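Local atomic coordinates of AA9 family lytic polysaccharide monooxygenase D (Myceliophthora thermophila, PDB entry 5UFV), a protein that uses an active-site copper to cleave the glycosidic bonds of cellulose oxidatively, yielding C1-oxidised products, with oxygen or hydrogen peroxide as cosubstrate. Residues Pro79-Tyr85 against Trp101-Ala107; Ala41-Arg47 against Ile193-Gln199; Gly16-Phe20 against Gln29-Tyr35. All coordinates share one frame; numbering follows the deposited sequence.

Interaction 1: residues Pro79-Tyr85 against Trp101-Ala107; sequences PILVWMY and WFKIDEA
W101 offers a face of its indole to Y85, whose CB sits over the six-membered ring, 3.5 Å from its centroid. Because CG of Y85 is anti to the backbone N (chi1 177°), the tyrosine ring crosses the indole and turns an edge to the five-membered ring, CD2 coming 3.4 Å from NE1 of W101. This edge-to-face pair has its planes at 50°, and both polar ends are held by the adjoining loop, W101 NE1 by the carbonyl of G96 and Y85 OH by that of S97. F102 pairs with M84 through two backbone hydrogen bonds, while its ring covers the M84 carbonyl O with one face and sets CZ 3.6 Å from M84 CB. K103 lays its CG over the centre of the W83 six-membered ring, a CH-pi contact of 3.7 Å to the centroid. Its chain bends at chi3, and NZ forms a salt bridge with E106 OE1 and also bonds the carbonyls of P220 and P222. Here the antiparallel ladder slips by one residue: I104 and D105 both face V82 in a classic beta bulge within the immunoglobulin-like beta-sandwich of the AA9 enzymes. I104 N gives V82 O a bond of 2.9 Å, whereas that from D105 N is weak. CD1 of I104 also reaches SD of M84 at 3.7 Å. As the second bulge residue, D105 lays CB alongside V82 CB; D105 OD2 is hydrogen-bonded by S140 OG and W138 NE1. E106 CA approaches I80 O, and A107 exchanges two backbone bonds with I80, the one from I80 N being 2.9 Å and nearly straight.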
loop_
_atom_site.group_PDB
_atom_site.type_symbol
_atom_site.label_atom_id
_atom_site.label_comp_id
_atom_site.label_asym_id
_atom_site.label_seq_id
_atom_site.Cartn_x
_atom_site.Cartn_y
_atom_site.Cartn_z
ATOM N N PRO A 79 -1.791 -9.701 -2.609
ATOM C CA PRO A 79 -1.722 -9.031 -1.325
ATOM C C PRO A 79 -2.056 -7.524 -1.292
ATOM O O PRO A 79 -2.077 -6.834 -2.314
ATOM C CB PRO A 79 -0.265 -9.246 -0.911
ATOM C CG PRO A 79 0.465 -9.306 -2.184
ATOM C CD PRO A 79 -0.453 -10.055 -3.109
ATOM N N ILE A 80 -2.323 -7.062 -0.082
ATOM C CA ILE A 80 -2.509 -5.670 0.230
ATOM C C ILE A 80 -1.330 -5.304 1.109
ATOM O O ILE A 80 -1.042 -6.024 2.056
ATOM C CB ILE A 80 -3.778 -5.484 1.086
ATOM C CG1 ILE A 80 -4.995 -5.975 0.322
ATOM C CG2 ILE A 80 -3.947 -4.039 1.492
ATOM C CD1 ILE A 80 -6.265 -5.922 1.124
ATOM N N LEU A 81 -0.665 -4.196 0.804
ATOM C CA LEU A 81 0.357 -3.664 1.676
ATOM C C LEU A 81 0.126 -2.185 1.974
ATOM O O LEU A 81 -0.224 -1.415 1.077
ATOM C CB LEU A 81 1.719 -3.826 1.035
ATOM C CG LEU A 81 2.237 -5.269 0.956
ATOM C CD1 LEU A 81 1.665 -6.010 -0.237
ATOM C CD2 LEU A 81 3.761 -5.274 0.885
ATOM N N VAL A 82 0.338 -1.796 3.233
ATOM C CA VAL A 82 0.266 -0.417 3.614
ATOM C C VAL A 82 1.527 -0.063 4.337
ATOM O O VAL A 82 1.882 -0.719 5.300
ATOM C CB VAL A 82 -0.896 -0.162 4.559
ATOM C CG1 VAL A 82 -1.032 1.337 4.799
ATOM C CG2 VAL A 82 -2.184 -0.784 4.013
ATOM N N TRP A 83 2.196 0.987 3.881
ATOM C CA TRP A 83 3.485 1.367 4.390
ATOM C C TRP A 83 3.479 2.800 4.815
ATOM O O TRP A 83 2.644 3.575 4.410
ATOM C CB TRP A 83 4.539 1.312 3.299
ATOM C CG TRP A 83 4.669 0.064 2.478
ATOM C CD1 TRP A 83 3.784 -0.417 1.553
ATOM C CD2 TRP A 83 5.805 -0.808 2.434
ATOM N NE1 TRP A 83 4.281 -1.566 0.973
ATOM C CE2 TRP A 83 5.521 -1.821 1.489
ATOM C CE3 TRP A 83 7.030 -0.833 3.104
ATOM C CZ2 TRP A 83 6.414 -2.828 1.193
ATOM C CZ3 TRP A 83 7.922 -1.847 2.808
ATOM C CH2 TRP A 83 7.616 -2.822 1.859
ATOM N N MET A 84 4.499 3.161 5.568
ATOM C CA MET A 84 4.722 4.517 5.987
ATOM C C MET A 84 6.192 4.845 5.853
ATOM O O MET A 84 7.028 3.971 5.693
ATOM C CB MET A 84 4.260 4.722 7.439
ATOM C CG MET A 84 2.760 4.791 7.574
ATOM S SD MET A 84 2.119 5.199 9.223
ATOM C CE MET A 84 2.278 6.989 9.258
ATOM N N TYR A 85 6.496 6.128 5.940
ATOM C CA TYR A 85 7.829 6.615 5.668
ATOM C C TYR A 85 7.967 7.930 6.387
ATOM O O TYR A 85 7.164 8.840 6.184
ATOM C CB TYR A 85 8.017 6.796 4.154
ATOM C CG TYR A 85 9.341 7.367 3.749
ATOM C CD1 TYR A 85 9.637 8.715 3.941
ATOM C CD2 TYR A 85 10.287 6.577 3.150
ATOM C CE1 TYR A 85 10.859 9.248 3.577
ATOM C CE2 TYR A 85 11.505 7.096 2.762
ATOM C CZ TYR A 85 11.793 8.437 2.980
ATOM O OH TYR A 85 13.017 8.929 2.583
ATOM N N TRP A 101 11.008 3.101 4.187
ATOM C CA TRP A 101 9.650 2.524 4.172
ATOM C C TRP A 101 9.476 1.320 5.093
ATOM O O TRP A 101 10.219 0.330 5.011
ATOM C CB TRP A 101 9.254 2.097 2.779
ATOM C CG TRP A 101 9.170 3.243 1.864
ATOM C CD1 TRP A 101 10.151 3.692 1.064
ATOM C CD2 TRP A 101 8.036 4.104 1.650
ATOM N NE1 TRP A 101 9.713 4.759 0.353
ATOM C CE2 TRP A 101 8.413 5.042 0.704
ATOM C CE3 TRP A 101 6.745 4.166 2.175
ATOM C CZ2 TRP A 101 7.542 6.047 0.252
ATOM C CZ3 TRP A 101 5.869 5.152 1.714
ATOM C CH2 TRP A 101 6.272 6.068 0.761
ATOM N N PHE A 102 8.470 1.386 5.947
ATOM C CA PHE A 102 8.141 0.257 6.777
ATOM C C PHE A 102 6.647 -0.059 6.665
ATOM O O PHE A 102 5.827 0.834 6.526
ATOM C CB PHE A 102 8.574 0.547 8.223
ATOM C CG PHE A 102 7.919 1.766 8.823
ATOM C CD1 PHE A 102 8.492 3.016 8.684
ATOM C CD2 PHE A 102 6.724 1.654 9.538
ATOM C CE1 PHE A 102 7.896 4.135 9.235
ATOM C CE2 PHE A 102 6.120 2.776 10.092
ATOM C CZ PHE A 102 6.713 4.018 9.939
ATOM N N LYS A 103 6.315 -1.347 6.730
ATOM C CA LYS A 103 4.928 -1.814 6.706
ATOM C C LYS A 103 4.242 -1.595 8.033
ATOM O O LYS A 103 4.793 -1.912 9.089
ATOM C CB LYS A 103 4.869 -3.308 6.370
ATOM C CG LYS A 103 5.046 -3.585 4.886
ATOM C CD LYS A 103 5.689 -4.929 4.580
ATOM C CE LYS A 103 4.744 -6.103 4.789
ATOM N NZ LYS A 103 5.333 -7.401 4.364
ATOM N N ILE A 104 3.011 -1.096 7.962
ATOM C CA ILE A 104 2.136 -1.052 9.112
ATOM C C ILE A 104 0.959 -2.026 9.007
ATOM O O ILE A 104 0.360 -2.351 10.008
ATOM C CB ILE A 104 1.612 0.371 9.360
ATOM C CG1 ILE A 104 0.685 0.821 8.261
ATOM C CG2 ILE A 104 2.773 1.357 9.467
ATOM C CD1 ILE A 104 0.095 2.180 8.549
ATOM N N ASP A 105 0.618 -2.464 7.801
ATOM C CA ASP A 105 -0.484 -3.407 7.605
ATOM C C ASP A 105 -0.204 -4.324 6.404
ATOM O O ASP A 105 0.595 -3.996 5.532
ATOM C CB ASP A 105 -1.789 -2.636 7.404
ATOM C CG ASP A 105 -3.029 -3.426 7.841
ATOM O OD1 ASP A 105 -2.871 -4.516 8.440
ATOM O OD2 ASP A 105 -4.175 -2.949 7.601
ATOM N N GLU A 106 -0.846 -5.479 6.364
ATOM C CA GLU A 106 -0.713 -6.384 5.217
ATOM C C GLU A 106 -1.799 -7.454 5.264
ATOM O O GLU A 106 -2.274 -7.807 6.325
ATOM C CB GLU A 106 0.651 -7.074 5.209
ATOM C CG GLU A 106 0.864 -7.973 6.437
ATOM C CD GLU A 106 2.141 -8.812 6.406
ATOM O OE1 GLU A 106 3.017 -8.651 5.487
ATOM O OE2 GLU A 106 2.263 -9.651 7.342
ATOM N N ALA A 107 -2.192 -7.959 4.105
ATOM C CA ALA A 107 -3.127 -9.070 4.054
ATOM C C ALA A 107 -2.809 -9.864 2.817
ATOM O O ALA A 107 -2.455 -9.286 1.786
ATOM C CB ALA A 107 -4.559 -8.578 4.029
#

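Interaction 2: residues Ala41-Arg47 against Ile193-Gln199; sequences ASDPKLR and IPGYCQQ
R47 runs its side chain past the carbonyl oxygen of I193. CB and CG each pass 3.7 Å from I193 O; CG is anti to the backbone N (chi1 -169°), and the chain stays extended until a bend at chi3 brings the guanidinium back onto that oxygen. CD follows at a similar separation. NE then makes a hydrogen bond of 2.7 Å to I193 O, nearly in line with the C=O bond, and NH2 adds a second, more bent one of 3.0 Å. Both nitrogens thus grip one atom side-on, with the oxygen almost in the guanidinium plane, which fixes the rotation of the group. The remaining nitrogen, NH1, turns to the carbonyl of D95.

P194, joined to I193 by a cis peptide, packs its ring against the backbone of 41-44, CB lying 3.2 Å from A41 O. Beside it L46 places CG 4.0 Å from I193 CG2, the two side chains crossing at about a right angle, and its CD2 touches P194 and the Y196 ring. At the far end, Q199 bends at chi2 so that OE1 accepts a nearly straight hydrogen bond of 2.7 Å from A41 N, while A41 CB touches C197 SG. A bridging water donates to A41 O and C197 O and accepts from G195 N, the water oxygen 2.8 Å from that nitrogen, so it satisfies polar backbone atoms of both segments. Within 41-47, D43 OD1 accepts from K45 N at 2.9 Å. This is the side-chain capping bond typical of the start of a short helix, here a helix on the flank of the AA9 beta-sandwich, against which the loop with the cis-proline packs.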
loop_
_atom_site.group_PDB
_atom_site.type_symbol
_atom_site.label_atom_id
_atom_site.label_comp_id
_atom_site.label_asym_id
_atom_site.label_seq_id
_atom_site.Cartn_x
_atom_site.Cartn_y
_atom_site.Cartn_z
ATOM N N ALA A 41 8.956 -4.451 -10.761
ATOM C CA ALA A 41 9.450 -4.197 -9.413
ATOM C C ALA A 41 10.597 -3.187 -9.294
ATOM O O ALA A 41 10.822 -2.624 -8.227
ATOM C CB ALA A 41 9.889 -5.517 -8.783
ATOM N N SER A 42 11.366 -2.970 -10.339
ATOM C CA SER A 42 12.429 -1.991 -10.231
ATOM C C SER A 42 12.053 -0.614 -10.840
ATOM O O SER A 42 12.904 0.269 -10.940
ATOM C CB SER A 42 13.675 -2.549 -10.899
ATOM O OG SER A 42 13.522 -2.543 -12.302
ATOM N N ASP A 43 10.795 -0.439 -11.243
ATOM C CA ASP A 43 10.330 0.804 -11.850
ATOM C C ASP A 43 10.145 1.867 -10.752
ATOM O O ASP A 43 9.540 1.588 -9.719
ATOM C CB ASP A 43 9.017 0.531 -12.595
ATOM C CG ASP A 43 8.479 1.754 -13.370
ATOM O OD1 ASP A 43 8.932 2.902 -13.145
ATOM O OD2 ASP A 43 7.565 1.548 -14.206
ATOM N N PRO A 44 10.686 3.082 -10.949
ATOM C CA PRO A 44 10.509 4.148 -9.940
ATOM C C PRO A 44 9.047 4.542 -9.679
ATOM O O PRO A 44 8.714 5.042 -8.592
ATOM C CB PRO A 44 11.266 5.345 -10.536
ATOM C CG PRO A 44 12.164 4.783 -11.573
ATOM C CD PRO A 44 11.582 3.485 -12.047
ATOM N N LYS A 45 8.202 4.319 -10.685
ATOM C CA LYS A 45 6.781 4.528 -10.564
ATOM C C LYS A 45 6.208 3.658 -9.472
ATOM O O LYS A 45 5.170 3.997 -8.916
ATOM C CB LYS A 45 6.061 4.201 -11.857
ATOM C CG LYS A 45 6.527 4.970 -13.077
ATOM C CD LYS A 45 5.738 6.229 -13.310
ATOM C CE LYS A 45 6.448 7.070 -14.372
ATOM N NZ LYS A 45 5.699 8.315 -14.738
ATOM N N LEU A 46 6.874 2.557 -9.137
ATOM C CA LEU A 46 6.434 1.732 -8.001
ATOM C C LEU A 46 6.247 2.492 -6.673
ATOM O O LEU A 46 5.367 2.158 -5.908
ATOM C CB LEU A 46 7.387 0.570 -7.783
ATOM C CG LEU A 46 6.947 -0.452 -6.743
ATOM C CD1 LEU A 46 5.610 -1.085 -7.126
ATOM C CD2 LEU A 46 8.013 -1.507 -6.586
ATOM N N ARG A 47 7.036 3.528 -6.423
ATOM C CA ARG A 47 6.977 4.227 -5.160
ATOM C C ARG A 47 5.638 4.902 -4.908
ATOM O O ARG A 47 4.931 4.570 -3.962
ATOM C CB ARG A 47 8.110 5.262 -5.065
ATOM C CG ARG A 47 8.292 5.847 -3.672
ATOM C CD ARG A 47 9.456 6.812 -3.601
ATOM N NE ARG A 47 10.664 6.075 -3.891
ATOM C CZ ARG A 47 11.837 6.607 -4.153
ATOM N NH1 ARG A 47 12.014 7.927 -4.150
ATOM N NH2 ARG A 47 12.823 5.797 -4.442
ATOM N N ILE A 193 11.841 1.566 -1.772
ATOM C CA ILE A 193 10.847 1.250 -2.800
ATOM C C ILE A 193 11.091 2.162 -4.004
ATOM O O ILE A 193 11.068 3.388 -3.858
ATOM C CB ILE A 193 9.419 1.504 -2.323
ATOM C CG1 ILE A 193 9.152 0.832 -0.986
ATOM C CG2 ILE A 193 8.427 0.970 -3.328
ATOM C CD1 ILE A 193 7.826 1.266 -0.384
ATOM N N PRO A 194 11.361 1.612 -5.187
ATOM C CA PRO A 194 11.580 0.178 -5.436
ATOM C C PRO A 194 12.783 -0.367 -4.687
ATOM O O PRO A 194 13.643 0.412 -4.279
ATOM C CB PRO A 194 11.870 0.133 -6.942
ATOM C CG PRO A 194 12.364 1.504 -7.277
ATOM C CD PRO A 194 11.633 2.438 -6.374
ATOM N N GLY A 195 12.829 -1.688 -4.503
ATOM C CA GLY A 195 13.923 -2.313 -3.766
ATOM C C GLY A 195 13.528 -3.444 -2.831
ATOM O O GLY A 195 14.281 -4.404 -2.658
ATOM N N TYR A 196 12.359 -3.341 -2.214
ATOM C CA TYR A 196 11.951 -4.337 -1.223
ATOM C C TYR A 196 11.709 -5.747 -1.783
ATOM O O TYR A 196 11.615 -6.725 -1.021
ATOM C CB TYR A 196 10.708 -3.850 -0.465
ATOM C CG TYR A 196 9.397 -3.942 -1.217
ATOM C CD1 TYR A 196 8.611 -5.082 -1.136
ATOM C CD2 TYR A 196 8.931 -2.876 -1.980
ATOM C CE1 TYR A 196 7.412 -5.167 -1.803
ATOM C CE2 TYR A 196 7.723 -2.949 -2.655
ATOM C CZ TYR A 196 6.961 -4.104 -2.561
ATOM O OH TYR A 196 5.747 -4.207 -3.231
ATOM N N CYS A 197 11.554 -5.841 -3.098
ATOM C CA CYS A 197 11.390 -7.127 -3.749
ATOM C C CYS A 197 12.097 -7.068 -5.074
ATOM O O CYS A 197 12.304 -5.977 -5.574
ATOM C CB CYS A 197 9.910 -7.456 -3.959
ATOM S SG CYS A 197 8.983 -6.317 -5.025
ATOM N N GLN A 198 12.481 -8.228 -5.613
ATOM C CA GLN A 198 13.007 -8.346 -6.982
ATOM C C GLN A 198 11.960 -8.962 -7.882
ATOM O O GLN A 198 11.143 -9.745 -7.437
ATOM C CB GLN A 198 14.266 -9.229 -7.044
ATOM C CG GLN A 198 15.350 -8.862 -6.047
ATOM C CD GLN A 198 15.890 -7.478 -6.314
ATOM O OE1 GLN A 198 16.456 -7.222 -7.377
ATOM N NE2 GLN A 198 15.712 -6.575 -5.354
ATOM N N GLN A 199 12.029 -8.631 -9.163
ATOM C CA GLN A 199 11.068 -9.120 -10.132
ATOM C C GLN A 199 10.937 -10.643 -10.106
ATOM O O GLN A 199 9.836 -11.163 -10.257
ATOM C CB GLN A 199 11.458 -8.661 -11.545
ATOM C CG GLN A 199 10.382 -8.861 -12.611
ATOM C CD GLN A 199 9.159 -7.989 -12.391
ATOM O OE1 GLN A 199 9.182 -7.051 -11.603
ATOM N NE2 GLN A 199 8.081 -8.302 -13.083
HETATM O O HOH W 1 10.886 -3.403 -5.513
#

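Interaction 3: residues Gly16-Phe20 against Gln29-Tyr35; sequences GYSGF and QWQWPDY
The W32 indole carries G19 and Y17 over one face: G19 CA stands 3.7 Å from the centroid of the six-membered ring, and Y17 turns an edge toward the five-membered ring with the planes at 70°. At the indole's edge, NE1 donates to Q29 OE1 at 2.9 Å. Y17 lies with one face over Q31, whose CG comes 3.4 Å from Y17 CZ. F20 stands on Y35 in a T-shaped stack, its CE2 over the centre of the tyrosine ring and the planes at 79°, while D34 CB touches F20 CE1 at 3.5 Å. Q29 OE1 also accepts from Y17 N, the two donors arriving from opposite faces of the amide, while NE2 bonds the V4 carbonyl. With a leucine in place of W32, Q29 OE1 would probably lose one of its two donors, and G19 and the edge of Y17 would lose the flat surface they rest on. A water donating to G19 O and W32 O bridges the loops. Both segments belong to the loop between strand 12-15 and helix 45-48, the side chain of Y35 about 7 Å from the copper. On strand 167-177, C172 is backbone hydrogen-bonded to W30, and E171 touches Q29 and W32.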
loop_
_atom_site.group_PDB
_atom_site.type_symbol
_atom_site.label_atom_id
_atom_site.label_comp_id
_atom_site.label_asym_id
_atom_site.label_seq_id
_atom_site.Cartn_x
_atom_site.Cartn_y
_atom_site.Cartn_z
ATOM N N GLY A 16 -9.116 12.382 -2.665
ATOM C CA GLY A 16 -7.879 12.132 -3.335
ATOM C C GLY A 16 -7.690 13.047 -4.541
ATOM O O GLY A 16 -8.573 13.838 -4.923
ATOM N N TYR A 17 -6.506 12.902 -5.132
ATOM C CA TYR A 17 -6.196 13.492 -6.412
ATOM C C TYR A 17 -7.066 12.816 -7.434
ATOM O O TYR A 17 -7.392 11.631 -7.320
ATOM C CB TYR A 17 -4.729 13.226 -6.699
ATOM C CG TYR A 17 -4.144 13.857 -7.930
ATOM C CD1 TYR A 17 -3.806 15.214 -7.959
ATOM C CD2 TYR A 17 -3.854 13.072 -9.058
ATOM C CE1 TYR A 17 -3.234 15.777 -9.096
ATOM C CE2 TYR A 17 -3.276 13.617 -10.194
ATOM C CZ TYR A 17 -2.958 14.959 -10.211
ATOM O OH TYR A 17 -2.373 15.480 -11.349
ATOM N N SER A 18 -7.468 13.579 -8.430
ATOM C CA SER A 18 -8.287 13.053 -9.484
ATOM C C SER A 18 -7.430 12.741 -10.713
ATOM O O SER A 18 -7.325 13.556 -11.638
ATOM C CB SER A 18 -9.379 14.053 -9.810
ATOM O OG SER A 18 -10.201 13.554 -10.868
ATOM N N GLY A 19 -6.845 11.544 -10.712
ATOM C CA GLY A 19 -5.919 11.069 -11.743
ATOM C C GLY A 19 -6.368 11.295 -13.182
ATOM O O GLY A 19 -5.597 11.777 -14.003
ATOM N N PHE A 20 -7.630 11.001 -13.484
ATOM C CA PHE A 20 -8.113 11.084 -14.869
ATOM C C PHE A 20 -8.496 12.489 -15.317
ATOM O O PHE A 20 -8.713 12.713 -16.491
ATOM C CB PHE A 20 -9.326 10.186 -15.079
ATOM C CG PHE A 20 -9.034 8.734 -14.984
ATOM C CD1 PHE A 20 -8.343 8.093 -16.017
ATOM C CD2 PHE A 20 -9.503 7.989 -13.895
ATOM C CE1 PHE A 20 -8.084 6.732 -15.955
ATOM C CE2 PHE A 20 -9.246 6.634 -13.799
ATOM C CZ PHE A 20 -8.529 6.005 -14.833
ATOM N N GLN A 29 -3.013 13.681 -1.177
ATOM C CA GLN A 29 -2.518 12.583 -1.998
ATOM C C GLN A 29 -1.570 13.050 -3.119
ATOM O O GLN A 29 -1.837 14.052 -3.798
ATOM C CB GLN A 29 -3.712 11.839 -2.627
ATOM C CG GLN A 29 -3.387 10.441 -3.125
ATOM C CD GLN A 29 -4.571 9.755 -3.796
ATOM O OE1 GLN A 29 -5.267 10.359 -4.617
ATOM N NE2 GLN A 29 -4.809 8.503 -3.456
ATOM N N TRP A 30 -0.491 12.295 -3.316
ATOM C CA TRP A 30 0.449 12.511 -4.407
ATOM C C TRP A 30 -0.210 12.098 -5.707
ATOM O O TRP A 30 -1.098 11.273 -5.716
ATOM C CB TRP A 30 1.722 11.698 -4.172
ATOM C CG TRP A 30 2.623 12.276 -3.138
ATOM C CD1 TRP A 30 2.265 13.020 -2.053
ATOM C CD2 TRP A 30 4.031 12.134 -3.068
ATOM N NE1 TRP A 30 3.384 13.380 -1.315
ATOM C CE2 TRP A 30 4.478 12.836 -1.924
ATOM C CE3 TRP A 30 4.973 11.489 -3.866
ATOM C CZ2 TRP A 30 5.798 12.914 -1.580
ATOM C CZ3 TRP A 30 6.290 11.566 -3.510
ATOM C CH2 TRP A 30 6.691 12.277 -2.391
ATOM N N GLN A 31 0.223 12.687 -6.808
ATOM C CA GLN A 31 -0.477 12.536 -8.074
ATOM C C GLN A 31 -0.343 11.105 -8.537
ATOM O O GLN A 31 0.602 10.414 -8.210
ATOM C CB GLN A 31 0.095 13.463 -9.161
ATOM C CG GLN A 31 0.194 14.946 -8.815
ATOM C CD GLN A 31 1.479 15.303 -8.069
ATOM O OE1 GLN A 31 2.121 14.439 -7.444
ATOM N NE2 GLN A 31 1.862 16.570 -8.122
ATOM N N TRP A 32 -1.307 10.663 -9.310
ATOM C CA TRP A 32 -1.248 9.372 -9.968
ATOM C C TRP A 32 -1.921 9.598 -11.318
ATOM O O TRP A 32 -2.756 10.505 -11.424
ATOM C CB TRP A 32 -1.916 8.285 -9.135
ATOM C CG TRP A 32 -3.274 8.620 -8.613
ATOM C CD1 TRP A 32 -3.553 9.265 -7.463
ATOM C CD2 TRP A 32 -4.536 8.305 -9.221
ATOM N NE1 TRP A 32 -4.911 9.378 -7.305
ATOM C CE2 TRP A 32 -5.541 8.798 -8.367
ATOM C CE3 TRP A 32 -4.910 7.661 -10.405
ATOM C CZ2 TRP A 32 -6.901 8.664 -8.634
ATOM C CZ3 TRP A 32 -6.297 7.530 -10.692
ATOM C CH2 TRP A 32 -7.269 8.035 -9.794
ATOM N N PRO A 33 -1.501 8.854 -12.355
ATOM C CA PRO A 33 -1.891 9.206 -13.727
ATOM C C PRO A 33 -3.220 8.586 -14.185
ATOM O O PRO A 33 -3.940 9.179 -14.991
ATOM C CB PRO A 33 -0.727 8.648 -14.571
ATOM C CG PRO A 33 -0.263 7.440 -13.821
ATOM C CD PRO A 33 -0.558 7.709 -12.339
ATOM N N ASP A 34 -3.528 7.397 -13.683
ATOM C CA ASP A 34 -4.670 6.625 -14.168
ATOM C C ASP A 34 -4.645 5.299 -13.423
ATOM O O ASP A 34 -3.938 5.162 -12.428
ATOM C CB ASP A 34 -4.610 6.450 -15.697
ATOM C CG ASP A 34 -3.274 5.834 -16.176
ATOM O OD1 ASP A 34 -2.747 4.885 -15.484
ATOM O OD2 ASP A 34 -2.745 6.316 -17.226
ATOM N N TYR A 35 -5.409 4.327 -13.892
ATOM C CA TYR A 35 -5.543 3.052 -13.202
ATOM C C TYR A 35 -4.641 1.928 -13.715
ATOM O O TYR A 35 -4.808 0.781 -13.309
ATOM C CB TYR A 35 -6.981 2.554 -13.311
ATOM C CG TYR A 35 -8.043 3.229 -12.468
ATOM C CD1 TYR A 35 -7.732 4.083 -11.421
ATOM C CD2 TYR A 35 -9.389 2.943 -12.717
ATOM C CE1 TYR A 35 -8.742 4.671 -10.666
ATOM C CE2 TYR A 35 -10.389 3.492 -11.968
ATOM C CZ TYR A 35 -10.084 4.362 -10.951
ATOM O OH TYR A 35 -11.127 4.894 -10.218
HETATM O O HOH W 2 -2.645 12.731 -13.606
#

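In the fold
From the N terminus, interaction 3 comes first: G16-F20 meets Q29-Y35 after only eight intervening residues, closing a short loop beyond strand 12-15 near the copper. It is complete before A41-R47 begins the much longer closure of interaction 2, which spans 145 residues to I193-Q199. Nested inside that span, interaction 1 joins neighbouring strands 80-86 and 101-107 of the mixed sheet across a 15-residue connection. Interactions 1 and 2 touch directly, W101 CG lying 3.3 Å from I193 CD1 and W83 packing on Y196, which sets the late loop against the sheet. Interaction 3 touches neither; its nearest atoms are about 6 Å from interaction 2.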